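Local coordinates for molybdenum-binding-protein (Azotobacter vinelandii, PDB 1H9M), which binds molybdate in the cytoplasm and probably takes part in molybdenum homeostasis, at residues K13-A18 with G55-A60. Sequence-based numbering, arbitrary orientation. Where two conformers were deposited one is given.
Sequences KGTVSA and GKEVVA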
ATOM      1  N   LYS A  13     -12.735  13.302  -8.151  1.00 23.20           N
ATOM      2  CA  LYS A  13     -12.329  14.483  -8.914  1.00 23.56           C
ATOM      3  C   LYS A  13     -12.043  15.670  -8.016  1.00 19.32           C
ATOM      4  O   LYS A  13     -12.671  15.902  -6.988  1.00 25.66           O
ATOM      5  CB  LYS A  13     -13.451  14.859  -9.906  1.00 34.42           C
ATOM      6  CG  LYS A  13     -13.619  13.864 -11.043  1.00 42.80           C
ATOM      7  CD  LYS A  13     -14.761  14.249 -11.966  1.00 56.45           C
ATOM      8  CE  LYS A  13     -15.226  13.092 -12.843  1.00 59.28           C
ATOM      9  NZ  LYS A  13     -16.451  13.470 -13.617  1.00 63.53           N
ATOM     10  N   GLY A  14     -11.006  16.423  -8.401  1.00 19.12           N
ATOM     11  CA  GLY A  14     -10.663  17.592  -7.604  1.00 21.50           C
ATOM     12  C   GLY A  14      -9.713  18.536  -8.286  1.00 21.46           C
ATOM     13  O   GLY A  14      -9.396  18.395  -9.460  1.00 21.46           O
ATOM     14  N   THR A  15      -9.255  19.527  -7.516  1.00 21.79           N
ATOM     15  CA  THR A  15      -8.299  20.500  -8.022  0.50 21.63           C
ATOM     16  C   THR A  15      -7.112  20.670  -7.054  1.00 18.73           C
ATOM     17  O   THR A  15      -7.321  20.698  -5.828  1.00 22.41           O
ATOM     18  CB  THR A  15      -8.788  21.963  -8.250  0.50 22.55           C
ATOM     19  OG1 THR A  15      -9.380  22.359  -7.005  0.50 26.74           O
ATOM     20  CG2 THR A  15      -9.903  21.964  -9.296  0.50 25.09           C
ATOM     21  N   VAL A  16      -5.950  20.774  -7.652  1.00 21.54           N
ATOM     22  CA  VAL A  16      -4.739  20.987  -6.871  1.00 20.57           C
ATOM     23  C   VAL A  16      -4.867  22.319  -6.132  1.00 25.06           C
ATOM     24  O   VAL A  16      -5.159  23.347  -6.776  1.00 29.51           O
ATOM     25  CB  VAL A  16      -3.450  20.941  -7.703  1.00 15.63           C
ATOM     26  CG1 VAL A  16      -2.264  21.252  -6.807  1.00 20.79           C
ATOM     27  CG2 VAL A  16      -3.258  19.572  -8.355  1.00 20.89           C
ATOM     28  N   SER A  17      -4.673  22.323  -4.824  1.00 24.59           N
ATOM     29  CA  SER A  17      -4.692  23.611  -4.122  1.00 22.63           C
ATOM     30  C   SER A  17      -3.291  24.057  -3.767  1.00 30.74           C
ATOM     31  O   SER A  17      -3.012  25.260  -3.538  1.00 28.21           O
ATOM     32  CB  SER A  17      -5.588  23.452  -2.896  1.00 28.45           C
ATOM     33  OG  SER A  17      -5.061  22.401  -2.107  1.00 32.64           O
ATOM     34  N   ALA A  18      -2.337  23.115  -3.793  1.00 24.24           N
ATOM     35  CA  ALA A  18      -0.948  23.491  -3.540  1.00 23.39           C
ATOM     36  C   ALA A  18      -0.049  22.303  -3.843  1.00 24.03           C
ATOM     37  O   ALA A  18      -0.543  21.169  -3.724  1.00 23.22           O
ATOM     38  CB  ALA A  18      -0.718  23.922  -2.109  1.00 28.31           C
ATOM     39  N   GLY A  55      -4.469  24.885  -9.008  1.00 25.62           N
ATOM     40  CA  GLY A  55      -5.569  25.000  -9.917  1.00 23.92           C
ATOM     41  C   GLY A  55      -5.743  23.916 -10.955  1.00 26.45           C
ATOM     42  O   GLY A  55      -6.851  23.811 -11.516  1.00 26.34           O
ATOM     43  N   LYS A  56      -4.795  23.004 -11.096  1.00 23.52           N
ATOM     44  CA  LYS A  56      -4.954  21.943 -12.097  1.00 19.69           C
ATOM     45  C   LYS A  56      -6.050  20.952 -11.725  1.00 22.47           C
ATOM     46  O   LYS A  56      -6.070  20.516 -10.527  1.00 22.05           O
ATOM     47  CB  LYS A  56      -3.624  21.153 -12.259  1.00 24.69           C
ATOM     48  CG  LYS A  56      -3.794  20.111 -13.356  1.00 27.84           C
ATOM     49  CD  LYS A  56      -2.488  19.698 -13.996  1.00 36.84           C
ATOM     50  CE  LYS A  56      -2.677  19.595 -15.511  1.00 40.52           C
ATOM     51  NZ  LYS A  56      -1.461  19.065 -16.194  1.00 44.43           N
ATOM     52  N   GLU A  57      -6.947  20.619 -12.683  1.00 22.83           N
ATOM     53  CA  GLU A  57      -7.975  19.608 -12.272  1.00 20.61           C
ATOM     54  C   GLU A  57      -7.287  18.225 -12.431  1.00 21.30           C
ATOM     55  O   GLU A  57      -6.550  17.849 -13.391  1.00 25.09           O
ATOM     56  CB  GLU A  57      -9.352  19.868 -12.775  1.00 37.81           C
ATOM     57  CG  GLU A  57      -9.648  21.276 -13.307  1.00 42.30           C
ATOM     58  CD  GLU A  57     -10.599  21.199 -14.486  1.00 51.51           C
ATOM     59  OE1 GLU A  57     -10.277  20.429 -15.412  1.00 60.03           O
ATOM     60  OE2 GLU A  57     -11.642  21.877 -14.466  1.00 57.17           O
ATOM     61  N   VAL A  58      -7.599  17.432 -11.384  1.00 20.91           N
ATOM     62  CA  VAL A  58      -7.022  16.084 -11.309  0.60 21.23           C
ATOM     63  C   VAL A  58      -8.043  15.101 -10.755  1.00 21.50           C
ATOM     64  O   VAL A  58      -9.161  15.432 -10.331  1.00 21.86           O
ATOM     65  CB  VAL A  58      -5.854  16.031 -10.291  0.60 13.15           C
ATOM     66  CG1 VAL A  58      -4.709  16.947 -10.823  0.60 13.81           C
ATOM     67  CG2 VAL A  58      -6.313  16.529  -8.937  0.60 15.66           C
ATOM     68  N   VAL A  59      -7.753  13.799 -10.859  1.00 20.18           N
ATOM     69  CA  VAL A  59      -8.454  12.736 -10.168  1.00 17.86           C
ATOM     70  C   VAL A  59      -7.465  12.063  -9.156  1.00 16.93           C
ATOM     71  O   VAL A  59      -6.262  12.121  -9.387  1.00 18.20           O
ATOM     72  CB  VAL A  59      -8.985  11.628 -11.110  1.00 24.74           C
ATOM     73  CG1 VAL A  59     -10.230  12.306 -11.745  1.00 24.54           C
ATOM     74  CG2 VAL A  59      -7.901  11.017 -11.969  1.00 19.61           C
ATOM     75  N   ALA A  60      -8.041  11.662  -8.029  1.00 18.18           N
ATOM     76  CA  ALA A  60      -7.232  10.946  -7.007  1.00 16.33           C
ATOM     77  C   ALA A  60      -7.771   9.506  -7.070  1.00 16.45           C
ATOM     78  O   ALA A  60      -8.984   9.310  -7.007  1.00 20.89           O
ATOM     79  CB  ALA A  60      -7.595  11.547  -5.669  1.00 21.06           C
TER
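Gly14 and Val58 form a hydrogen-bonded pair in an antiparallel strand contact. It joins strand 10-21 to the start of strand 57-62 within the first TOBE domain, which belongs to the OB clan. Gly14 N donates to Val58 O over 2.8 Å, and Val58 N returns a nearly straight bond to Gly14 O (176° at the hydrogen), also 2.8 Å. Lys13 with Val59 and Thr15 with Glu57 are the non-hydrogen-bonded pairs on either side. The pairing continues into the loop that precedes strand 57-62, opposite Val16 of strand 10-21. There Val16 N donates to Lys56 O over 2.9 Å, and Gly55 N donates to Val16 O. Gly55 has a positive phi (85°), which glycine accepts readily.

One face of the sheet carries Lys13, Thr15, Glu57 and Val59. CG of Lys13 lies alongside CG1 of Val59, 3.8 Å away, and the two side chains point the same way. In the conformer described, CG2 of Thr15 comes loosely against CB and CG of Glu57, 4.1 Å from each. Val59 also packs on Tyr76 of a second subunit.

Val58 faces the other way and is buried. In the conformer described, its CG1 meets CG2 of Val16 at 3.9 Å, the two side chains crossing at about a right angle. With CG1 turned anti to the carbonyl carbon (chi1 -65°), CG2 of this conformer sits over the carbonyl of Gly14. Val28 and Val143, from the neighbouring strands, extend this apolar cluster. Lys56 leads away, and its NZ bonds to Leu50 O.

The register is thus set by main-chain N-H and C=O groups of Gly14, Val16, Gly55, Lys56 and Val58, while the side chains add apolar contact, chiefly between Val16 and Val58.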